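Mll7089 protein (Mesorhizobium loti, PDB 2OZ8) is of unproven function but belongs to the mandelate racemase/muconate lactonizing enzyme family and may be a magnesium-dependent hydro-lyase. Local coordinates at residues 109-114 against 275-280; 120-125 against 303-308; 247-252 against 259-264; 299-304 against 316-321; 327-332 against 341-346. All blocks are in the same frame, centred on the assembly; numbering follows the deposited sequence.

In the fold
Contact 1 opens on helix 103-118, ahead of the barrel strands, and closes at 275-280, at the start of helix 276-289. Contact 2 opens at 120-125, inside that loop, and closes later, at 303-308, so the two cross; both tie the helical region before the barrel to the barrel's outer helices. Contact 3, a short closure within one beta-alpha-beta unit, is nested inside both. Contact 4 follows contacts 1 and 3 in series and shares Gly303 and Val304 with contact 2, joining the loop after strand 293-295 to strand 313-318. Contact 5 comes last, joining the loops flanking the hairpin 333-334/337-339; its His346 reaches contact 1 through Asp112 and contact 2 through His305.

Contact 1 (109-114 against 275-280); sequences ALWDLA and QVTDVM
Trp111 of helix 103-118 reaches across to the first turn of helix 276-289 and meets it in two ways, through its indole N-H and through one ring face. The polar link is a hydrogen bond from Trp111 NE1 to Thr277 OG1, 2.7 Å long and nearly straight at 172°. The hydroxyl lies only 5° out of the indole plane, in line with the N-H, and the two side chains meet at about a right angle.

The apolar part is supplied by Val276. Its CG1 stands over the five-membered ring of Trp111, 3.6 Å from the centroid, in a CH-pi contact, while CB touches Trp111 CD1 at 3.5 Å. CG1 lies anti to the valine N (chi1 -176°), which brings this methyl over the pyrrole part of the indole rather than beside it.

Further contacts place the indole at a subunit interface: Val84 and Leu126 of the same chain pack on it, and His85 of a second subunit meets it edge-to-face. Cutting Trp111 back to an alanine would probably leave Thr277 OG1 without this donor and open a gap beside Val276. The buried indole thus has its N-H fixed by a well-aligned bond in the ring plane while one face rests on a methyl, joining the helix before the barrel to the start of a barrel helix.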
# COMPACT_ATOMS: atom_id res chain seq x y z
N ALA A 109 37.96 18.21 -7.19
CA ALA A 109 39.24 18.77 -6.74
C ALA A 109 39.71 18.16 -5.41
O ALA A 109 40.88 17.76 -5.31
CB ALA A 109 39.15 20.25 -6.62
N LEU A 110 38.82 18.03 -4.43
CA LEU A 110 39.16 17.35 -3.15
C LEU A 110 39.68 15.92 -3.32
O LEU A 110 40.73 15.58 -2.75
CB LEU A 110 37.99 17.37 -2.16
CG LEU A 110 37.64 18.70 -1.53
CD1 LEU A 110 36.49 18.53 -0.59
CD2 LEU A 110 38.93 19.30 -0.82
N TRP A 111 38.97 15.09 -4.09
CA TRP A 111 39.47 13.72 -4.37
C TRP A 111 40.74 13.61 -5.24
O TRP A 111 41.51 12.69 -5.10
CB TRP A 111 38.39 12.85 -5.01
CG TRP A 111 37.30 12.42 -4.10
CD1 TRP A 111 36.10 13.06 -3.88
CD2 TRP A 111 37.31 11.28 -3.25
NE1 TRP A 111 35.36 12.35 -2.98
CE2 TRP A 111 36.08 11.25 -2.57
CE3 TRP A 111 38.25 10.26 -2.99
CZ2 TRP A 111 35.74 10.23 -1.66
CZ3 TRP A 111 37.90 9.24 -2.07
CH2 TRP A 111 36.67 9.25 -1.43
N ASP A 112 40.90 14.52 -6.16
CA ASP A 112 42.13 14.60 -6.93
C ASP A 112 43.34 14.85 -5.98
O ASP A 112 44.36 14.15 -5.99
CB ASP A 112 41.98 15.76 -7.92
CG ASP A 112 43.16 15.88 -8.86
OD1 ASP A 112 43.70 14.82 -9.22
OD2 ASP A 112 43.52 17.01 -9.22
N LEU A 113 43.20 15.89 -5.16
CA LEU A 113 44.15 16.20 -4.13
C LEU A 113 44.39 15.06 -3.14
O LEU A 113 45.54 14.76 -2.86
CB LEU A 113 43.71 17.49 -3.41
CG LEU A 113 44.58 18.02 -2.28
CD1 LEU A 113 46.06 18.11 -2.69
CD2 LEU A 113 44.01 19.36 -1.97
N ALA A 114 43.34 14.41 -2.65
CA ALA A 114 43.47 13.27 -1.72
C ALA A 114 44.22 12.11 -2.30
O ALA A 114 45.04 11.49 -1.64
CB ALA A 114 42.11 12.81 -1.23
N GLN A 275 29.83 14.06 -9.38
CA GLN A 275 29.95 14.42 -8.00
C GLN A 275 30.58 13.26 -7.28
O GLN A 275 29.89 12.40 -6.73
CB GLN A 275 28.59 14.75 -7.39
CG GLN A 275 27.90 15.92 -8.03
CD GLN A 275 27.19 15.53 -9.32
OE1 GLN A 275 27.25 14.36 -9.78
NE2 GLN A 275 26.54 16.51 -9.94
N VAL A 276 31.90 13.23 -7.25
CA VAL A 276 32.60 12.01 -6.81
C VAL A 276 32.06 11.39 -5.55
O VAL A 276 31.76 10.22 -5.56
CB VAL A 276 34.12 12.18 -6.63
CG1 VAL A 276 34.76 10.80 -6.27
CG2 VAL A 276 34.74 12.79 -7.83
N THR A 277 31.95 12.16 -4.47
CA THR A 277 31.48 11.62 -3.21
C THR A 277 30.01 11.16 -3.26
O THR A 277 29.69 10.09 -2.75
CB THR A 277 31.62 12.65 -2.04
OG1 THR A 277 32.95 13.20 -2.02
CG2 THR A 277 31.29 11.97 -0.67
N ASP A 278 29.13 11.95 -3.87
CA ASP A 278 27.72 11.53 -4.01
C ASP A 278 27.61 10.23 -4.82
O ASP A 278 26.80 9.37 -4.47
CB ASP A 278 26.84 12.57 -4.69
CG ASP A 278 26.91 13.94 -4.05
OD1 ASP A 278 27.50 14.08 -2.96
OD2 ASP A 278 26.36 14.90 -4.66
N VAL A 279 28.42 10.12 -5.90
CA VAL A 279 28.41 8.95 -6.80
C VAL A 279 28.86 7.68 -6.14
O VAL A 279 28.25 6.62 -6.36
CB VAL A 279 29.25 9.21 -8.07
CG1 VAL A 279 29.42 7.95 -8.89
CG2 VAL A 279 28.57 10.29 -8.92
N MET A 280 29.92 7.75 -5.34
CA MET A 280 30.32 6.55 -4.59
C MET A 280 29.31 6.16 -3.50
O MET A 280 29.12 4.98 -3.19
CB MET A 280 31.73 6.66 -4.04
CG MET A 280 32.80 6.87 -5.15
SD MET A 280 33.00 5.57 -6.41
CE MET A 280 33.46 4.24 -5.30

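Contact 2 (120-125 against 303-308); sequences LPLHVL and GVHMAV
His305, one residue into helix 304-309, turns its imidazole against the short helix 122-125 and makes the polar link between them. The backbone N of His123 donates to His305 ND1 at 3.1 Å; the bond is bent, 138°, and the donor stands 30° out of the imidazole plane. Over one face of the same ring lies Leu122, whose CB is 4.0 Å from the centroid in a CH-pi contact, with Leu122 CD2 against His305 CB at 3.9 Å. The two imidazoles meet rim to rim, their planes modestly inclined to each other, and His123 CD2 comes within 3.5 Å of His305 ND1. His305 NE2 is bonded to the carbonyl O of His346.

Met306, next along the helix, turns the other way, toward Val276 and Val279 of helix 276-289. One turn beyond His305, Val308 presents CG2 to His123, 3.5 Å from its CB. Here His123 CG lies between its own N and carbonyl carbon (chi1 71°), which swings the ring back beside this methyl; its ND1 is bonded to Ser128 OG.

The imidazole of His305 therefore bridges two backbone groups, accepting from an amide N-H at ND1 and giving its NE2 to a carbonyl. This pairing is consistent with a neutral ring carrying its proton on NE2, and it ties helix 304-309 both to the short helix 122-125 that precedes the barrel strands and to the loop 341-346.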
# COMPACT_ATOMS: atom_id res chain seq x y z
N LEU A 120 48.44 8.04 -5.23
CA LEU A 120 47.65 7.07 -5.97
C LEU A 120 46.85 7.74 -7.08
O LEU A 120 46.46 8.92 -6.94
CB LEU A 120 46.67 6.30 -5.05
CG LEU A 120 47.18 5.36 -3.94
CD1 LEU A 120 46.04 4.94 -2.97
CD2 LEU A 120 47.86 4.13 -4.53
N PRO A 121 46.58 6.96 -8.15
CA PRO A 121 45.54 7.29 -9.14
C PRO A 121 44.18 7.24 -8.45
O PRO A 121 43.94 6.36 -7.61
CB PRO A 121 45.63 6.15 -10.15
CG PRO A 121 46.95 5.37 -9.84
CD PRO A 121 47.24 5.66 -8.42
N LEU A 122 43.29 8.18 -8.78
CA LEU A 122 41.96 8.23 -8.13
C LEU A 122 41.16 6.91 -8.07
O LEU A 122 40.71 6.50 -6.99
CB LEU A 122 41.12 9.40 -8.67
CG LEU A 122 39.75 9.58 -8.02
CD1 LEU A 122 39.84 9.86 -6.48
CD2 LEU A 122 39.03 10.67 -8.72
N HIS A 123 41.04 6.21 -9.19
CA HIS A 123 40.32 4.94 -9.23
C HIS A 123 40.83 3.86 -8.26
O HIS A 123 40.03 3.12 -7.66
CB HIS A 123 40.22 4.40 -10.66
CG HIS A 123 41.50 3.90 -11.24
ND1 HIS A 123 41.82 2.55 -11.30
CD2 HIS A 123 42.53 4.56 -11.82
CE1 HIS A 123 43.00 2.41 -11.89
NE2 HIS A 123 43.45 3.61 -12.21
N VAL A 124 42.15 3.75 -8.11
CA VAL A 124 42.74 2.79 -7.16
C VAL A 124 42.31 3.19 -5.72
O VAL A 124 41.85 2.35 -4.96
CB VAL A 124 44.30 2.70 -7.29
CG1 VAL A 124 44.87 1.75 -6.22
CG2 VAL A 124 44.72 2.27 -8.74
N LEU A 125 42.45 4.47 -5.40
CA LEU A 125 41.93 4.99 -4.13
C LEU A 125 40.41 4.69 -4.00
O LEU A 125 39.92 4.41 -2.88
CB LEU A 125 42.18 6.50 -4.01
CG LEU A 125 41.68 7.21 -2.75
CD1 LEU A 125 42.44 6.77 -1.42
CD2 LEU A 125 41.76 8.75 -2.96
N GLY A 303 34.98 11.41 -14.54
CA GLY A 303 34.17 10.34 -13.99
C GLY A 303 34.68 8.99 -14.40
O GLY A 303 34.14 7.98 -13.98
N VAL A 304 35.72 8.94 -15.24
CA VAL A 304 36.31 7.64 -15.60
C VAL A 304 36.68 6.78 -14.36
O VAL A 304 36.57 5.55 -14.35
CB VAL A 304 37.50 7.78 -16.63
CG1 VAL A 304 38.77 8.45 -16.02
CG2 VAL A 304 37.81 6.43 -17.28
N HIS A 305 37.04 7.45 -13.28
CA HIS A 305 37.55 6.80 -12.10
C HIS A 305 36.47 6.12 -11.28
O HIS A 305 36.70 5.03 -10.76
CB HIS A 305 38.34 7.79 -11.28
CG HIS A 305 39.57 8.26 -11.99
ND1 HIS A 305 40.76 7.57 -11.94
CD2 HIS A 305 39.78 9.34 -12.78
CE1 HIS A 305 41.65 8.20 -12.67
NE2 HIS A 305 41.09 9.28 -13.18
N MET A 306 35.32 6.76 -11.14
CA MET A 306 34.16 6.13 -10.51
C MET A 306 33.61 5.07 -11.44
O MET A 306 33.13 4.06 -11.00
CB MET A 306 33.07 7.16 -10.12
CG MET A 306 33.62 8.33 -9.25
SD MET A 306 34.35 9.79 -10.09
CE MET A 306 32.75 10.36 -10.63
N ALA A 307 33.68 5.29 -12.75
CA ALA A 307 33.10 4.31 -13.68
C ALA A 307 33.82 3.00 -13.54
O ALA A 307 33.17 1.97 -13.46
CB ALA A 307 33.11 4.79 -15.15
N VAL A 308 35.15 3.03 -13.53
CA VAL A 308 35.91 1.80 -13.42
C VAL A 308 35.86 1.30 -11.99
O VAL A 308 36.06 0.12 -11.80
CB VAL A 308 37.44 1.86 -13.93
CG1 VAL A 308 37.61 2.57 -15.25
CG2 VAL A 308 38.38 2.45 -12.89

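Contact 3 (247-252 against 259-264); sequences INSGEY and RLLLEA
Leu261 of helix 255-263 leans on the end of strand 246-249, and nearly all of the contact is made by one of its methyls. The side chain leaves the helix with CB directed at the strand. CG lies anti to the backbone N (chi1 -169°), which extends the chain away from the helix axis and carries the branch point toward the strand, with CD2 foremost. CD2 rather than CD1 makes the touch: it sits 3.8 Å from Gly250 CA, 3.9 Å from the carbonyl O of Ser249 and 4.0 Å from Ser249 CB, so it rests in the angle where the strand gives way to the loop.

Around this leucine, Leu270 of strand 269-272, His232 of helix 232-241 and the loop residues Leu253 and Ala266 also pack, so the methyl belongs to the hydrophobic layer between the barrel wall and its outer helices. Gly250 has phi 138° and psi 3°, angles at which a side chain would be pressed against the carbonyl O of Ser249 and would also approach Leu261 CD2.

The arrangement is part of the beta-alpha-beta unit 246-249, 255-263, 269-272. No polar bond joins helix and strand here: a methyl rests on backbone atoms and one CB, and this dispersion contact contributes to the packing of the helix on the strand end. In the loop that follows the strand, the N-H of Glu251, and weakly that of Gly250, turn instead to Asp225 OD1.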
# COMPACT_ATOMS: atom_id res chain seq x y z
N ILE A 247 14.90 1.43 -19.07
CA ILE A 247 14.52 2.80 -18.80
C ILE A 247 15.58 3.43 -17.91
O ILE A 247 15.71 3.09 -16.72
CB ILE A 247 13.14 2.87 -18.11
CG1 ILE A 247 12.07 2.06 -18.88
CG2 ILE A 247 12.72 4.31 -17.88
CD1 ILE A 247 11.69 2.63 -20.28
N ASN A 248 16.34 4.37 -18.46
CA ASN A 248 17.50 4.90 -17.79
C ASN A 248 17.02 6.23 -17.25
O ASN A 248 16.46 7.00 -17.97
CB ASN A 248 18.65 4.99 -18.82
CG ASN A 248 19.97 5.48 -18.23
OD1 ASN A 248 19.99 6.34 -17.39
ND2 ASN A 248 21.09 4.93 -18.72
N SER A 249 17.21 6.48 -15.97
CA SER A 249 16.59 7.65 -15.33
C SER A 249 17.47 8.29 -14.30
O SER A 249 18.30 7.64 -13.71
CB SER A 249 15.28 7.26 -14.63
OG SER A 249 14.38 8.35 -14.70
N GLY A 250 17.29 9.58 -14.09
CA GLY A 250 17.85 10.29 -12.95
C GLY A 250 18.44 11.66 -13.25
O GLY A 250 19.01 12.29 -12.35
N GLU A 251 18.33 12.11 -14.51
CA GLU A 251 18.84 13.44 -14.91
C GLU A 251 18.11 14.52 -14.12
O GLU A 251 16.91 14.39 -13.84
CB GLU A 251 18.67 13.70 -16.44
CG GLU A 251 19.43 14.93 -17.03
CD GLU A 251 20.92 14.65 -17.40
OE1 GLU A 251 21.59 14.02 -16.57
OE2 GLU A 251 21.41 15.06 -18.51
N TYR A 252 18.85 15.55 -13.74
CA TYR A 252 18.29 16.75 -13.11
C TYR A 252 17.97 16.51 -11.64
O TYR A 252 17.36 17.36 -10.97
CB TYR A 252 17.06 17.30 -13.89
CG TYR A 252 17.35 17.49 -15.36
CD1 TYR A 252 16.64 16.78 -16.35
CD2 TYR A 252 18.37 18.37 -15.78
CE1 TYR A 252 16.92 16.95 -17.71
CE2 TYR A 252 18.66 18.55 -17.13
CZ TYR A 252 17.94 17.84 -18.09
OH TYR A 252 18.27 18.04 -19.41
N ARG A 259 18.29 9.00 -4.66
CA ARG A 259 17.89 8.10 -3.60
C ARG A 259 16.36 7.91 -3.59
O ARG A 259 15.88 6.76 -3.56
CB ARG A 259 18.44 8.53 -2.25
CG ARG A 259 18.13 7.49 -1.16
CD ARG A 259 18.51 7.91 0.22
NE ARG A 259 17.93 9.21 0.52
CZ ARG A 259 16.71 9.41 0.96
NH1 ARG A 259 15.92 8.38 1.19
NH2 ARG A 259 16.28 10.63 1.19
N LEU A 260 15.61 9.00 -3.68
CA LEU A 260 14.16 8.92 -3.70
C LEU A 260 13.64 8.18 -4.94
O LEU A 260 12.65 7.43 -4.88
CB LEU A 260 13.53 10.31 -3.58
CG LEU A 260 13.55 10.95 -2.18
CD1 LEU A 260 13.33 12.49 -2.31
CD2 LEU A 260 12.51 10.28 -1.27
N LEU A 261 14.35 8.39 -6.05
CA LEU A 261 14.03 7.71 -7.29
C LEU A 261 14.17 6.20 -7.12
O LEU A 261 13.33 5.42 -7.58
CB LEU A 261 14.95 8.20 -8.40
CG LEU A 261 14.56 7.77 -9.82
CD1 LEU A 261 13.32 8.53 -10.35
CD2 LEU A 261 15.77 7.94 -10.72
N LEU A 262 15.23 5.80 -6.43
CA LEU A 262 15.45 4.38 -6.12
C LEU A 262 14.35 3.81 -5.24
O LEU A 262 13.85 2.72 -5.51
CB LEU A 262 16.85 4.16 -5.53
CG LEU A 262 18.01 4.45 -6.51
CD1 LEU A 262 19.37 4.22 -5.87
CD2 LEU A 262 17.90 3.63 -7.83
N GLU A 263 13.92 4.54 -4.23
CA GLU A 263 12.88 4.06 -3.34
C GLU A 263 11.55 3.86 -4.07
O GLU A 263 10.76 3.01 -3.71
CB GLU A 263 12.74 5.02 -2.18
CG GLU A 263 13.92 4.92 -1.28
CD GLU A 263 14.01 5.98 -0.20
OE1 GLU A 263 12.98 6.62 0.14
OE2 GLU A 263 15.15 6.13 0.32
N ALA A 264 11.33 4.64 -5.11
CA ALA A 264 10.14 4.57 -5.90
C ALA A 264 10.21 3.48 -6.97
O ALA A 264 9.22 3.30 -7.69
CB ALA A 264 9.89 5.96 -6.57

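Contact 4 (299-304 against 316-321); sequences FLEAGV and LEYSFQ
Glu301 lays its carboxylate against the edge of the Tyr318 ring, with CD 3.4 Å from Tyr318 CD1 and practically in the ring plane. OE1 lies near CE1 and OE2 near CD1, and the carboxylate is turned 83° to the ring. The acid chain is bent at chi2 (62°), which folds the carboxylate back to this rim, where the weakly positive ring hydrogens probably suit the carboxylate oxygens.

Water carries the polar part. One water donates to Glu301 OE2 at 2.6 Å and accepts from the N of Ser319 at 3.0 Å, bridging the two segments; a second lies between the same oxygen and the carbonyl O of Glu317. With an alanine at Glu301, the bridging water would probably lose its acceptor on this loop and the tyrosine edge its carboxylate neighbour.

Earlier on the strand, Leu316 sets CD1 against the turn at 301-304, 3.8 Å from Val304 CA and 4.2 Å from Val304 CB. The turn itself is type I. Between Leu316 and Tyr318, Glu317 makes a salt bridge with Lys165 of strand 163-167.

Strand 313-318 pairs with 293-295 on one side and with 132-138 on the other, and the loop 299-304 leads into the helix of the crossover between 293-295 and 313-318. This ring of parallel strands, closed by 132-138 with 313-318, is consistent with the modified TIM barrel of the enolase superfamily, the loop 299-304 lying at the C-terminal end of strand 313-318.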
# COMPACT_ATOMS: atom_id res chain seq x y z
N PHE A 299 32.91 16.68 -17.07
CA PHE A 299 33.88 17.57 -17.70
C PHE A 299 35.25 16.93 -17.77
O PHE A 299 35.82 16.56 -16.77
CB PHE A 299 33.95 18.95 -17.01
CG PHE A 299 34.46 20.02 -17.92
CD1 PHE A 299 33.57 20.81 -18.62
CD2 PHE A 299 35.83 20.18 -18.14
CE1 PHE A 299 34.04 21.79 -19.50
CE2 PHE A 299 36.31 21.16 -19.00
CZ PHE A 299 35.42 21.96 -19.69
N LEU A 300 35.74 16.76 -19.00
CA LEU A 300 37.01 16.14 -19.31
C LEU A 300 37.17 14.70 -18.85
O LEU A 300 38.28 14.21 -18.71
CB LEU A 300 38.22 17.02 -18.86
CG LEU A 300 38.53 18.14 -19.86
CD1 LEU A 300 39.65 19.04 -19.36
CD2 LEU A 300 38.85 17.58 -21.23
N GLU A 301 36.04 14.02 -18.65
CA GLU A 301 35.98 12.57 -18.43
C GLU A 301 36.61 12.16 -17.10
O GLU A 301 37.02 11.02 -16.92
CB GLU A 301 36.55 11.78 -19.62
CG GLU A 301 35.68 11.78 -20.89
CD GLU A 301 35.48 13.17 -21.45
OE1 GLU A 301 36.50 13.84 -21.79
OE2 GLU A 301 34.31 13.63 -21.53
N ALA A 302 36.67 13.09 -16.16
CA ALA A 302 37.02 12.80 -14.78
C ALA A 302 36.27 11.57 -14.19
O ALA A 302 36.85 10.77 -13.42
CB ALA A 302 36.77 14.05 -13.93
N GLY A 303 34.98 11.41 -14.54
CA GLY A 303 34.17 10.34 -13.99
C GLY A 303 34.68 8.99 -14.40
O GLY A 303 34.14 7.98 -13.98
N VAL A 304 35.72 8.94 -15.24
CA VAL A 304 36.31 7.64 -15.60
C VAL A 304 36.68 6.78 -14.36
O VAL A 304 36.57 5.55 -14.35
CB VAL A 304 37.50 7.78 -16.63
CG1 VAL A 304 38.77 8.45 -16.02
CG2 VAL A 304 37.81 6.43 -17.28
N LEU A 316 30.19 4.59 -19.90
CA LEU A 316 30.53 5.99 -19.66
C LEU A 316 30.25 6.82 -20.93
O LEU A 316 30.60 6.40 -22.03
CB LEU A 316 32.02 6.12 -19.24
CG LEU A 316 32.56 7.55 -19.23
CD1 LEU A 316 33.67 7.70 -18.27
CD2 LEU A 316 33.03 7.92 -20.70
N GLU A 317 29.61 7.96 -20.77
CA GLU A 317 29.26 8.82 -21.89
C GLU A 317 30.44 9.66 -22.38
O GLU A 317 31.11 10.33 -21.58
CB GLU A 317 28.09 9.74 -21.49
CG GLU A 317 27.53 10.55 -22.66
CD GLU A 317 26.36 11.36 -22.31
OE1 GLU A 317 26.12 11.52 -21.10
OE2 GLU A 317 25.67 11.86 -23.21
N TYR A 318 30.65 9.67 -23.70
CA TYR A 318 31.62 10.61 -24.31
C TYR A 318 31.00 11.39 -25.49
O TYR A 318 30.40 10.79 -26.37
CB TYR A 318 32.93 9.91 -24.73
CG TYR A 318 33.92 10.91 -25.29
CD1 TYR A 318 34.59 11.80 -24.46
CD2 TYR A 318 34.10 11.01 -26.67
CE1 TYR A 318 35.43 12.78 -24.98
CE2 TYR A 318 34.95 11.99 -27.23
CZ TYR A 318 35.61 12.85 -26.37
OH TYR A 318 36.41 13.77 -26.93
N SER A 319 31.18 12.70 -25.52
CA SER A 319 30.39 13.57 -26.40
C SER A 319 31.21 14.42 -27.39
O SER A 319 30.70 15.33 -28.01
CB SER A 319 29.48 14.46 -25.58
OG SER A 319 28.44 13.69 -24.97
N PHE A 320 32.50 14.11 -27.50
CA PHE A 320 33.36 14.77 -28.47
C PHE A 320 33.40 16.29 -28.31
O PHE A 320 33.57 16.99 -29.28
CB PHE A 320 32.97 14.36 -29.92
CG PHE A 320 33.01 12.89 -30.13
CD1 PHE A 320 34.17 12.28 -30.56
CD2 PHE A 320 31.88 12.09 -29.86
CE1 PHE A 320 34.23 10.94 -30.73
CE2 PHE A 320 31.94 10.71 -30.03
CZ PHE A 320 33.11 10.14 -30.44
N GLN A 321 33.27 16.79 -27.09
CA GLN A 321 33.35 18.26 -26.88
C GLN A 321 34.80 18.84 -27.10
O GLN A 321 35.80 18.11 -26.96
CB GLN A 321 32.75 18.63 -25.53
CG GLN A 321 31.23 18.42 -25.49
CD GLN A 321 30.67 18.42 -24.09
OE1 GLN A 321 29.81 19.24 -23.76
NE2 GLN A 321 31.15 17.48 -23.24
O HOH W 1 32.09 13.85 -22.89
O HOH W 2 32.27 12.15 -20.13

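Contact 5 (327-332 against 341-346); sequences VEQPIE and PDRPGH
Gln329 and Arg343 face each other flat-on across the two loops that flank the short hairpin 333-334/337-339. The amide and guanidinium planes are only 11° apart, and the groups are stacked, with Gln329 CD 3.8 Å from Arg343 NE. Gln329 CG also stands over that face of the guanidinium, 3.4 Å from Arg343 NH1. On the opposite face lies Pro341 CB, so the flat cation is sandwiched between the glutamine and a proline of its own loop. The arginine chain, bent at chi3 (-112°), carries its head into this slot.

Hydrogen bonding across the contact is modest. Arg343 NH1 donates to the carbonyl O of Gln329 at 3.3 Å, a weak bond with an angle of 132°. Near the guanidinium plane, at its edge, Pro330 O is 4.1 Å from Arg343 NH2. Outside the two segments, His346 bonds through its NE2 to Leu47 O.

The apolar part is centred on Ile331. Its CD1 meets Pro341 CD at 3.8 Å and the carbonyl O of His346 at the same distance.

Within this contact, the guanidinium is thus held by its two covered faces and one weak bond; the carboxylate of Glu332 is not in contact with it. Ile331 and Pro341, which touch Val304 and His305 respectively, tie the loop pair to helix 304-309.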
# COMPACT_ATOMS: atom_id res chain seq x y z
N VAL A 327 43.82 20.90 -20.87
CA VAL A 327 44.62 20.05 -19.98
C VAL A 327 45.85 19.47 -20.69
O VAL A 327 45.88 19.39 -21.93
CB VAL A 327 43.79 18.86 -19.40
CG1 VAL A 327 42.86 19.30 -18.23
CG2 VAL A 327 43.05 18.14 -20.54
N GLU A 328 46.84 19.02 -19.92
CA GLU A 328 48.09 18.48 -20.49
C GLU A 328 47.84 17.19 -21.21
O GLU A 328 48.18 17.09 -22.37
CB GLU A 328 49.19 18.32 -19.44
CG GLU A 328 49.63 19.67 -18.88
CD GLU A 328 50.64 19.61 -17.75
OE1 GLU A 328 50.92 18.49 -17.19
OE2 GLU A 328 51.15 20.71 -17.42
N GLN A 329 47.26 16.20 -20.52
CA GLN A 329 46.82 14.96 -21.17
C GLN A 329 45.42 14.51 -20.76
O GLN A 329 45.18 14.12 -19.60
CB GLN A 329 47.81 13.79 -21.00
CG GLN A 329 48.48 13.79 -19.69
CD GLN A 329 49.76 13.00 -19.65
OE1 GLN A 329 49.91 11.97 -20.30
NE2 GLN A 329 50.69 13.48 -18.84
N PRO A 330 44.52 14.50 -21.73
CA PRO A 330 43.12 14.12 -21.55
C PRO A 330 43.05 12.62 -21.29
O PRO A 330 44.06 11.93 -21.50
CB PRO A 330 42.49 14.45 -22.92
CG PRO A 330 43.62 14.40 -23.88
CD PRO A 330 44.86 14.82 -23.12
N ILE A 331 41.89 12.14 -20.85
CA ILE A 331 41.64 10.73 -20.64
C ILE A 331 41.67 9.93 -21.94
O ILE A 331 40.95 10.23 -22.87
CB ILE A 331 40.23 10.49 -19.93
CG1 ILE A 331 40.18 11.13 -18.52
CG2 ILE A 331 39.86 8.98 -19.87
CD1 ILE A 331 41.46 10.87 -17.60
N GLU A 332 42.49 8.89 -21.98
CA GLU A 332 42.52 7.99 -23.12
C GLU A 332 41.17 7.25 -23.38
O GLU A 332 40.62 6.60 -22.49
CB GLU A 332 43.63 6.94 -22.94
CG GLU A 332 43.92 6.15 -24.23
CD GLU A 332 44.98 5.08 -24.07
OE1 GLU A 332 45.49 4.87 -22.94
OE2 GLU A 332 45.30 4.39 -25.10
N PRO A 341 43.74 6.45 -16.12
CA PRO A 341 45.20 6.49 -16.21
C PRO A 341 45.91 6.12 -14.92
O PRO A 341 45.32 6.19 -13.83
CB PRO A 341 45.51 7.95 -16.53
CG PRO A 341 44.33 8.71 -16.10
CD PRO A 341 43.15 7.81 -16.14
N ASP A 342 47.19 5.76 -15.05
CA ASP A 342 48.02 5.36 -13.91
C ASP A 342 48.82 6.52 -13.31
O ASP A 342 49.82 6.30 -12.65
CB ASP A 342 48.94 4.19 -14.28
CG ASP A 342 49.71 3.62 -13.08
OD1 ASP A 342 49.13 3.54 -11.98
OD2 ASP A 342 50.91 3.27 -13.24
N ARG A 343 48.36 7.74 -13.52
CA ARG A 343 48.96 8.93 -12.94
C ARG A 343 48.30 9.21 -11.58
O ARG A 343 47.25 8.65 -11.30
CB ARG A 343 48.74 10.11 -13.89
CG ARG A 343 49.47 10.03 -15.26
CD ARG A 343 48.98 11.15 -16.20
NE ARG A 343 48.25 10.50 -17.27
CZ ARG A 343 47.14 10.92 -17.82
NH1 ARG A 343 46.53 12.04 -17.46
NH2 ARG A 343 46.63 10.18 -18.79
N PRO A 344 48.92 10.05 -10.72
CA PRO A 344 48.22 10.39 -9.48
C PRO A 344 47.06 11.33 -9.67
O PRO A 344 47.02 12.07 -10.66
CB PRO A 344 49.30 11.07 -8.62
CG PRO A 344 50.29 11.60 -9.61
CD PRO A 344 50.29 10.62 -10.75
N GLY A 345 46.13 11.32 -8.72
CA GLY A 345 44.90 12.06 -8.89
C GLY A 345 44.02 11.45 -9.96
O GLY A 345 44.08 10.22 -10.26
N HIS A 346 43.18 12.30 -10.53
CA HIS A 346 42.34 11.88 -11.64
C HIS A 346 43.10 11.95 -12.98
O HIS A 346 42.57 11.58 -14.01
CB HIS A 346 40.98 12.61 -11.68
CG HIS A 346 41.06 14.11 -11.58
ND1 HIS A 346 41.95 14.88 -12.30
CD2 HIS A 346 40.30 14.98 -10.87
CE1 HIS A 346 41.74 16.16 -12.03
NE2 HIS A 346 40.75 16.24 -11.15